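PDB 2EWT: putative DNA-binding protein from Streptomyces coelicolor, which binds DNA, probably through its helix-turn-helix domain, and acts as a central regulator of aerial mycelium formation. Local coordinates for residues R14-Q19 / Y62-Q67; T18-S23 / E28-G33; L22-V27 / V38-Y43. One frame throughout, in Å; residues are numbered along the deposited sequence.

Interaction 1 (R14-Q19 / Y62-Q67)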
loop_
_atom_site.group_PDB
_atom_site.type_symbol
_atom_site.label_atom_id
_atom_site.label_comp_id
_atom_site.label_asym_id
_atom_site.label_seq_id
_atom_site.Cartn_x
_atom_site.Cartn_y
_atom_site.Cartn_z
ATOM N N ARG A 14 0.218 10.654 -10.219
ATOM C CA ARG A 14 0.101 11.849 -11.053
ATOM C C ARG A 14 -0.592 11.513 -12.376
ATOM O O ARG A 14 -1.470 12.247 -12.832
ATOM C CB ARG A 14 1.487 12.457 -11.327
ATOM C CG ARG A 14 1.431 13.729 -12.177
ATOM C CD ARG A 14 2.806 14.235 -12.612
ATOM N NE ARG A 14 3.572 14.866 -11.537
ATOM C CZ ARG A 14 4.385 14.221 -10.705
ATOM N NH1 ARG A 14 4.549 12.908 -10.811
ATOM N NH2 ARG A 14 5.050 14.896 -9.772
ATOM N N ALA A 15 -0.204 10.398 -12.986
ATOM C CA ALA A 15 -0.797 9.983 -14.252
ATOM C C ALA A 15 -2.304 9.783 -14.119
ATOM O O ALA A 15 -3.076 10.325 -14.904
ATOM C CB ALA A 15 -0.135 8.698 -14.746
ATOM N N ILE A 16 -2.725 9.013 -13.120
ATOM C CA ILE A 16 -4.148 8.761 -12.913
ATOM C C ILE A 16 -4.929 10.052 -12.662
ATOM O O ILE A 16 -6.039 10.218 -13.169
ATOM C CB ILE A 16 -4.370 7.761 -11.750
ATOM C CG1 ILE A 16 -4.172 6.331 -12.256
ATOM C CG2 ILE A 16 -5.770 7.914 -11.172
ATOM C CD1 ILE A 16 -2.808 6.065 -12.864
ATOM N N ARG A 17 -4.352 10.963 -11.884
ATOM C CA ARG A 17 -5.011 12.237 -11.602
ATOM C C ARG A 17 -5.241 13.026 -12.887
ATOM O O ARG A 17 -6.367 13.412 -13.193
ATOM C CB ARG A 17 -4.166 13.089 -10.656
ATOM C CG ARG A 17 -4.652 14.529 -10.547
ATOM C CD ARG A 17 -3.872 15.316 -9.507
ATOM N NE ARG A 17 -2.462 15.505 -9.851
ATOM C CZ ARG A 17 -2.017 16.305 -10.818
ATOM N NH1 ARG A 17 -2.867 17.003 -11.566
ATOM N NH2 ARG A 17 -0.711 16.434 -11.014
ATOM N N THR A 18 -4.160 13.267 -13.623
ATOM C CA THR A 18 -4.226 14.023 -14.870
ATOM C C THR A 18 -5.095 13.331 -15.911
ATOM O O THR A 18 -5.819 13.986 -16.661
ATOM C CB THR A 18 -2.817 14.243 -15.461
ATOM O OG1 THR A 18 -2.170 12.977 -15.647
ATOM C CG2 THR A 18 -1.975 15.109 -14.528
ATOM N N GLN A 19 -5.030 12.003 -15.946
ATOM C CA GLN A 19 -5.810 11.226 -16.904
ATOM C C GLN A 19 -7.303 11.508 -16.849
ATOM O O GLN A 19 -7.988 11.438 -17.870
ATOM C CB GLN A 19 -5.567 9.731 -16.696
ATOM C CG GLN A 19 -4.359 9.204 -17.441
ATOM C CD GLN A 19 -4.116 7.734 -17.183
ATOM O OE1 GLN A 19 -5.055 6.940 -17.115
ATOM N NE2 GLN A 19 -2.850 7.359 -17.049
ATOM N N TYR A 62 -9.999 8.449 -6.870
ATOM C CA TYR A 62 -9.803 8.514 -8.308
ATOM C C TYR A 62 -10.659 7.509 -9.073
ATOM O O TYR A 62 -10.741 7.567 -10.298
ATOM C CB TYR A 62 -8.327 8.315 -8.646
ATOM C CG TYR A 62 -7.458 9.500 -8.264
ATOM C CD1 TYR A 62 -7.787 10.789 -8.684
ATOM C CD2 TYR A 62 -6.306 9.330 -7.497
ATOM C CE1 TYR A 62 -6.992 11.886 -8.352
ATOM C CE2 TYR A 62 -5.500 10.425 -7.156
ATOM C CZ TYR A 62 -5.851 11.698 -7.588
ATOM O OH TYR A 62 -5.057 12.776 -7.263
ATOM N N GLY A 63 -11.290 6.592 -8.346
ATOM C CA GLY A 63 -12.143 5.601 -8.979
ATOM C C GLY A 63 -11.396 4.518 -9.738
ATOM O O GLY A 63 -11.894 3.997 -10.738
ATOM N N VAL A 64 -10.201 4.175 -9.267
ATOM C CA VAL A 64 -9.395 3.144 -9.912
ATOM C C VAL A 64 -8.930 2.112 -8.890
ATOM O O VAL A 64 -8.861 2.397 -7.695
ATOM C CB VAL A 64 -8.135 3.741 -10.581
ATOM C CG1 VAL A 64 -8.531 4.806 -11.588
ATOM C CG2 VAL A 64 -7.207 4.316 -9.523
ATOM N N PRO A 65 -8.619 0.890 -9.348
ATOM C CA PRO A 65 -8.155 -0.161 -8.435
ATOM C C PRO A 65 -6.755 0.197 -7.938
ATOM O O PRO A 65 -5.987 0.833 -8.658
ATOM C CB PRO A 65 -8.141 -1.406 -9.321
ATOM C CG PRO A 65 -9.195 -1.109 -10.351
ATOM C CD PRO A 65 -8.909 0.332 -10.678
ATOM N N VAL A 66 -6.421 -0.209 -6.717
ATOM C CA VAL A 66 -5.100 0.083 -6.166
ATOM C C VAL A 66 -4.004 -0.402 -7.114
ATOM O O VAL A 66 -2.981 0.256 -7.282
ATOM C CB VAL A 66 -4.906 -0.588 -4.781
ATOM C CG1 VAL A 66 -5.090 -2.090 -4.899
ATOM C CG2 VAL A 66 -3.524 -0.269 -4.233
ATOM N N GLN A 67 -4.233 -1.547 -7.751
ATOM C CA GLN A 67 -3.257 -2.119 -8.673
ATOM C C GLN A 67 -2.791 -1.131 -9.746
ATOM O O GLN A 67 -1.617 -1.117 -10.115
ATOM C CB GLN A 67 -3.839 -3.368 -9.341
ATOM C CG GLN A 67 -2.814 -4.182 -10.112
ATOM C CD GLN A 67 -1.680 -4.663 -9.231
ATOM O OE1 GLN A 67 -1.904 -5.343 -8.229
ATOM N NE2 GLN A 67 -0.452 -4.309 -9.597
#

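Interaction 2 (T18-S23 / E28-G33)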
loop_
_atom_site.group_PDB
_atom_site.type_symbol
_atom_site.label_atom_id
_atom_site.label_comp_id
_atom_site.label_asym_id
_atom_site.label_seq_id
_atom_site.Cartn_x
_atom_site.Cartn_y
_atom_site.Cartn_z
ATOM N N THR A 18 -4.160 13.267 -13.623
ATOM C CA THR A 18 -4.226 14.023 -14.870
ATOM C C THR A 18 -5.095 13.331 -15.911
ATOM O O THR A 18 -5.819 13.986 -16.661
ATOM C CB THR A 18 -2.817 14.243 -15.461
ATOM O OG1 THR A 18 -2.170 12.977 -15.647
ATOM C CG2 THR A 18 -1.975 15.109 -14.528
ATOM N N GLN A 19 -5.030 12.003 -15.946
ATOM C CA GLN A 19 -5.810 11.226 -16.904
ATOM C C GLN A 19 -7.303 11.508 -16.849
ATOM O O GLN A 19 -7.988 11.438 -17.870
ATOM C CB GLN A 19 -5.567 9.731 -16.696
ATOM C CG GLN A 19 -4.359 9.204 -17.441
ATOM C CD GLN A 19 -4.116 7.734 -17.183
ATOM O OE1 GLN A 19 -5.055 6.940 -17.115
ATOM N NE2 GLN A 19 -2.850 7.359 -17.049
ATOM N N GLN A 20 -7.817 11.818 -15.664
ATOM C CA GLN A 20 -9.234 12.112 -15.542
ATOM C C GLN A 20 -9.504 13.613 -15.500
ATOM O O GLN A 20 -10.532 14.060 -14.992
ATOM C CB GLN A 20 -9.823 11.421 -14.315
ATOM C CG GLN A 20 -9.225 11.830 -12.992
ATOM C CD GLN A 20 -9.646 10.893 -11.883
ATOM O OE1 GLN A 20 -9.212 9.742 -11.830
ATOM N NE2 GLN A 20 -10.508 11.374 -10.999
ATOM N N GLY A 21 -8.557 14.378 -16.034
ATOM C CA GLY A 21 -8.692 15.824 -16.121
ATOM C C GLY A 21 -8.687 16.672 -14.863
ATOM O O GLY A 21 -9.257 17.762 -14.857
ATOM N N LEU A 22 -8.045 16.194 -13.804
ATOM C CA LEU A 22 -7.990 16.951 -12.560
ATOM C C LEU A 22 -6.612 17.563 -12.321
ATOM O O LEU A 22 -5.592 16.907 -12.513
ATOM C CB LEU A 22 -8.332 16.043 -11.372
ATOM C CG LEU A 22 -9.760 15.516 -11.237
ATOM C CD1 LEU A 22 -9.837 14.558 -10.054
ATOM C CD2 LEU A 22 -10.721 16.679 -11.044
ATOM N N SER A 23 -6.594 18.833 -11.923
ATOM C CA SER A 23 -5.348 19.511 -11.594
ATOM C C SER A 23 -5.227 19.277 -10.090
ATOM O O SER A 23 -6.155 18.746 -9.478
ATOM C CB SER A 23 -5.462 21.015 -11.866
ATOM O OG SER A 23 -6.483 21.598 -11.069
ATOM N N GLU A 28 -8.199 19.119 -4.706
ATOM C CA GLU A 28 -8.533 19.751 -3.434
ATOM C C GLU A 28 -9.999 20.175 -3.423
ATOM O O GLU A 28 -10.677 20.072 -2.400
ATOM C CB GLU A 28 -7.635 20.971 -3.192
ATOM C CG GLU A 28 -7.738 21.547 -1.783
ATOM C CD GLU A 28 -6.654 22.561 -1.481
ATOM O OE1 GLU A 28 -5.463 22.234 -1.672
ATOM O OE2 GLU A 28 -6.987 23.686 -1.048
ATOM N N GLU A 29 -10.486 20.651 -4.564
ATOM C CA GLU A 29 -11.875 21.081 -4.658
ATOM C C GLU A 29 -12.826 19.896 -4.621
ATOM O O GLU A 29 -13.764 19.875 -3.828
ATOM C CB GLU A 29 -12.105 21.879 -5.942
ATOM C CG GLU A 29 -11.389 23.214 -5.975
ATOM C CD GLU A 29 -11.566 23.936 -7.295
ATOM O OE1 GLU A 29 -11.176 23.370 -8.340
ATOM O OE2 GLU A 29 -12.092 25.068 -7.286
ATOM N N LYS A 30 -12.580 18.906 -5.473
ATOM C CA LYS A 30 -13.446 17.733 -5.528
ATOM C C LYS A 30 -13.493 16.973 -4.206
ATOM O O LYS A 30 -14.531 16.406 -3.849
ATOM C CB LYS A 30 -13.005 16.787 -6.654
ATOM C CG LYS A 30 -13.965 15.622 -6.875
ATOM C CD LYS A 30 -13.608 14.797 -8.098
ATOM C CE LYS A 30 -14.688 13.754 -8.374
ATOM N NZ LYS A 30 -14.412 12.966 -9.606
ATOM N N SER A 31 -12.384 16.978 -3.471
ATOM C CA SER A 31 -12.310 16.273 -2.194
ATOM C C SER A 31 -12.746 17.139 -1.018
ATOM O O SER A 31 -12.559 16.764 0.137
ATOM C CB SER A 31 -10.888 15.768 -1.942
ATOM O OG SER A 31 -10.001 16.845 -1.697
ATOM N N GLN A 32 -13.324 18.297 -1.314
ATOM C CA GLN A 32 -13.789 19.203 -0.269
ATOM C C GLN A 32 -12.640 19.551 0.680
ATOM O O GLN A 32 -12.859 19.786 1.871
ATOM C CB GLN A 32 -14.918 18.549 0.535
ATOM C CG GLN A 32 -15.858 17.662 -0.275
ATOM C CD GLN A 32 -16.823 18.442 -1.140
ATOM O OE1 GLN A 32 -16.418 19.228 -1.993
ATOM N NE2 GLN A 32 -18.115 18.220 -0.925
ATOM N N GLY A 33 -11.417 19.557 0.155
ATOM C CA GLY A 33 -10.262 19.889 0.970
ATOM C C GLY A 33 -9.592 18.737 1.701
ATOM O O GLY A 33 -8.583 18.935 2.375
#

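Interaction 3 (L22-V27 / V38-Y43). With SO4 (sulfate ion), chain C.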
loop_
_atom_site.group_PDB
_atom_site.type_symbol
_atom_site.label_atom_id
_atom_site.label_comp_id
_atom_site.label_asym_id
_atom_site.label_seq_id
_atom_site.Cartn_x
_atom_site.Cartn_y
_atom_site.Cartn_z
ATOM N N LEU A 22 -8.045 16.194 -13.804
ATOM C CA LEU A 22 -7.990 16.951 -12.560
ATOM C C LEU A 22 -6.612 17.563 -12.321
ATOM O O LEU A 22 -5.592 16.907 -12.513
ATOM C CB LEU A 22 -8.332 16.043 -11.372
ATOM C CG LEU A 22 -9.760 15.516 -11.237
ATOM C CD1 LEU A 22 -9.837 14.558 -10.054
ATOM C CD2 LEU A 22 -10.721 16.679 -11.044
ATOM N N SER A 23 -6.594 18.833 -11.923
ATOM C CA SER A 23 -5.348 19.511 -11.594
ATOM C C SER A 23 -5.227 19.277 -10.090
ATOM O O SER A 23 -6.155 18.746 -9.478
ATOM C CB SER A 23 -5.462 21.015 -11.866
ATOM O OG SER A 23 -6.483 21.598 -11.069
ATOM N N LEU A 24 -4.106 19.660 -9.485
ATOM C CA LEU A 24 -3.975 19.473 -8.045
ATOM C C LEU A 24 -5.048 20.305 -7.341
ATOM O O LEU A 24 -5.613 19.882 -6.329
ATOM C CB LEU A 24 -2.573 19.878 -7.574
ATOM C CG LEU A 24 -1.468 18.891 -7.970
ATOM C CD1 LEU A 24 -0.107 19.457 -7.586
ATOM C CD2 LEU A 24 -1.708 17.545 -7.285
ATOM N N HIS A 25 -5.335 21.487 -7.882
ATOM C CA HIS A 25 -6.364 22.349 -7.306
ATOM C C HIS A 25 -7.704 21.624 -7.430
ATOM O O HIS A 25 -8.516 21.621 -6.502
ATOM C CB HIS A 25 -6.430 23.682 -8.065
ATOM C CG HIS A 25 -7.433 24.646 -7.511
ATOM N ND1 HIS A 25 -7.991 25.654 -8.268
ATOM C CD2 HIS A 25 -7.966 24.769 -6.273
ATOM C CE1 HIS A 25 -8.825 26.354 -7.521
ATOM N NE2 HIS A 25 -8.828 25.838 -6.305
ATOM N N GLY A 26 -7.921 21.005 -8.589
ATOM C CA GLY A 26 -9.157 20.278 -8.827
ATOM C C GLY A 26 -9.378 19.174 -7.810
ATOM O O GLY A 26 -10.510 18.928 -7.383
ATOM N N VAL A 27 -8.295 18.505 -7.427
ATOM C CA VAL A 27 -8.371 17.429 -6.444
ATOM C C VAL A 27 -8.794 17.993 -5.093
ATOM O O VAL A 27 -9.645 17.425 -4.419
ATOM C CB VAL A 27 -7.012 16.705 -6.295
ATOM C CG1 VAL A 27 -7.026 15.796 -5.069
ATOM C CG2 VAL A 27 -6.732 15.874 -7.541
ATOM N N VAL A 38 -0.939 20.655 -2.032
ATOM C CA VAL A 38 0.458 20.587 -1.612
ATOM C C VAL A 38 0.840 19.180 -1.153
ATOM O O VAL A 38 1.934 18.702 -1.446
ATOM C CB VAL A 38 0.740 21.596 -0.469
ATOM C CG1 VAL A 38 2.146 21.405 0.074
ATOM C CG2 VAL A 38 0.572 23.018 -0.993
ATOM N N VAL A 39 -0.072 18.518 -0.451
ATOM C CA VAL A 39 0.185 17.169 0.044
ATOM C C VAL A 39 0.194 16.156 -1.099
ATOM O O VAL A 39 1.111 15.340 -1.205
ATOM C CB VAL A 39 -0.867 16.748 1.087
ATOM C CG1 VAL A 39 -0.576 15.335 1.579
ATOM C CG2 VAL A 39 -0.862 17.727 2.253
ATOM N N VAL A 40 -0.820 16.214 -1.959
ATOM C CA VAL A 40 -0.890 15.290 -3.088
ATOM C C VAL A 40 0.337 15.504 -3.968
ATOM O O VAL A 40 0.918 14.548 -4.477
ATOM C CB VAL A 40 -2.169 15.508 -3.916
ATOM C CG1 VAL A 40 -2.165 14.592 -5.131
ATOM C CG2 VAL A 40 -3.394 15.218 -3.051
ATOM N N GLY A 41 0.736 16.763 -4.134
ATOM C CA GLY A 41 1.917 17.052 -4.927
ATOM C C GLY A 41 3.136 16.357 -4.339
ATOM O O GLY A 41 3.926 15.742 -5.063
ATOM N N SER A 42 3.293 16.439 -3.021
ATOM C CA SER A 42 4.438 15.806 -2.376
ATOM C C SER A 42 4.411 14.291 -2.575
ATOM O O SER A 42 5.464 13.670 -2.719
ATOM C CB SER A 42 4.500 16.161 -0.883
ATOM O OG SER A 42 3.371 15.698 -0.170
ATOM N N TYR A 43 3.218 13.696 -2.600
ATOM C CA TYR A 43 3.112 12.254 -2.823
ATOM C C TYR A 43 3.573 11.952 -4.247
ATOM O O TYR A 43 4.301 10.989 -4.489
ATOM C CB TYR A 43 1.665 11.746 -2.706
ATOM C CG TYR A 43 0.988 11.852 -1.355
ATOM C CD1 TYR A 43 1.706 11.705 -0.165
ATOM C CD2 TYR A 43 -0.393 12.032 -1.271
ATOM C CE1 TYR A 43 1.056 11.731 1.076
ATOM C CE2 TYR A 43 -1.050 12.061 -0.038
ATOM C CZ TYR A 43 -0.319 11.909 1.129
ATOM O OH TYR A 43 -0.967 11.944 2.344
HETATM S S SO4 C . -0.268 11.631 5.745
HETATM O O1 SO4 C . 0.944 11.927 4.957
HETATM O O2 SO4 C . -0.092 12.124 7.124
HETATM O O3 SO4 C . -1.428 12.307 5.132
HETATM O O4 SO4 C . -0.499 10.175 5.766
#

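Interaction 1 (R14-Q19 / Y62-Q67)
Y62 lies alongside R17, the two side chains running in the same direction, while I16 crosses the root of the tyrosine at a slant. The methyl CG2 of I16 reaches Y62 CB at 3.6 Å and lies nearly as close to CG, approaching the ring obliquely. It gets there because CG2 is anti to the backbone N (chi1 of CG1 -81°), which sends this branch across to Y62. V64 CG1 adds a looser touch, 4.2 Å from I16 CG2. Farther along the tyrosine, Y62 OH rests against the aliphatic stem of R17, 3.5 Å from R17 CB and 3.6 Å from R17 CD. A bend at chi3 (66°) then carries the guanidinium off to a salt bridge with E44 and a hydrogen bond to L22 O, its plane 51° from that of the ring. Positive phi in the Schellman motif that ends the helix favours a glycine, G63, after which V64 meets I16. Each residue type fits: the branched isoleucine lays one methyl against the root of the buried tyrosine, and arginine offers methylenes to the phenol and charge beyond it. The contact thus rests on van der Waals packing without a hydrogen bond across it, and the arginine's charge is paired with E44.

Interaction 2 (T18-S23 / E28-G33)
No flat group stacks across this contact: the amide of Q20 is the one nearest to K30, and the ammonium end of the lysine comes near it without a bond. The Q20 side chain also touches Y62 of helix 52-62. Apart from this, the meeting is one of aliphatic chains. L22 points its isobutyl group at the middle of the K30 side chain, with L22 CD1 4.3 Å from K30 CD. K30 is extended through all four torsions (chi1 -173°), and this straightness lets it reach over from helix 24-30 and set its amine beyond the leucine; its side chain also touches F61. Backbone turns flank the contact on each side. The turn after helix 3-19 passes through G21, whose positive phi favours glycine, and there G21 N bonds to T18 O at 2.8 Å. Helix 24-30 ends in a Schellman motif, with G33 N to E28 O at 2.7 Å and Q32 N to E29 O at 3.0 Å. Leucine suits a place that is half covered, and lysine one at the surface, because its methylenes can shelter a leucine while its amine stays near water. The chemistry implies a light van der Waals contact at the protein surface, without a directional bond across it.

Interaction 3 (L22-V27 / V38-Y43)
L24 leans from helix 24-30 onto helix 37-45, sliding past V40 in the opposite direction. From CB, the chain places CG anti to the carbonyl carbon (chi1 -73°), and CB and CG serve as the stem that carries two methyls across. CD1 comes to rest 4.1 Å from G41 CA. CD2 goes to V40, 3.7 Å from V40 CG1 and 4.0 Å from V40 CB, and also borders G41 N. Glycine suits position 41 because a beta carbon there would crowd the leucine methyl. One turn on, V27 CG1 meets V40 CG2 at 4.2 Å, the two valines crossing at a slant; R17 lies against both L24 and V27, and Y62 packs on V27 and V40. S23 is the N-cap just ahead of helix 24-30, S23 OG accepting from G26 N at 2.9 Å with an N-H...O angle of 154°. Elsewhere on helix 37-45, V39 O lies over one face of the Y43 ring, offset toward its rim. Y43 OH sits 2.8 Å from SO4 O3, and a weak hydrogen bond to SO4 O1, which lies near the ring plane at its edge, is possible; R54 also binds this sulfate, probably from the crystallisation liquor. A phenylalanine in place of Y43 has no hydroxyl, and the sulfate would probably lose this polar neighbour and be held less firmly at the ring edge. Two short helices joined by a turn and packed through leucine and valine side chains against a glycine are characteristic of the helix-turn-helix, and the sulfate may mark a place where a DNA phosphate could bind.

From the N terminus, helix 3-19 supplies the first side of interaction 1, whose partner at 62-67 follows the last helix; this contact closes the longest loop and brings the end of helix 3-19 to the chain after helix 52-62. Interaction 2 starts from the same end of helix 3-19, sharing T18 and Q19, and closes a short loop back from the end of helix 24-30. Interaction 3 is nested within the loop of interaction 1, but crosses interaction 2 in sequence, since 22-27 begins inside 18-33 and its partner 38-43 lies beyond it. R17 links interaction 1 to the other two, tying helix 3-19 to helix 24-30.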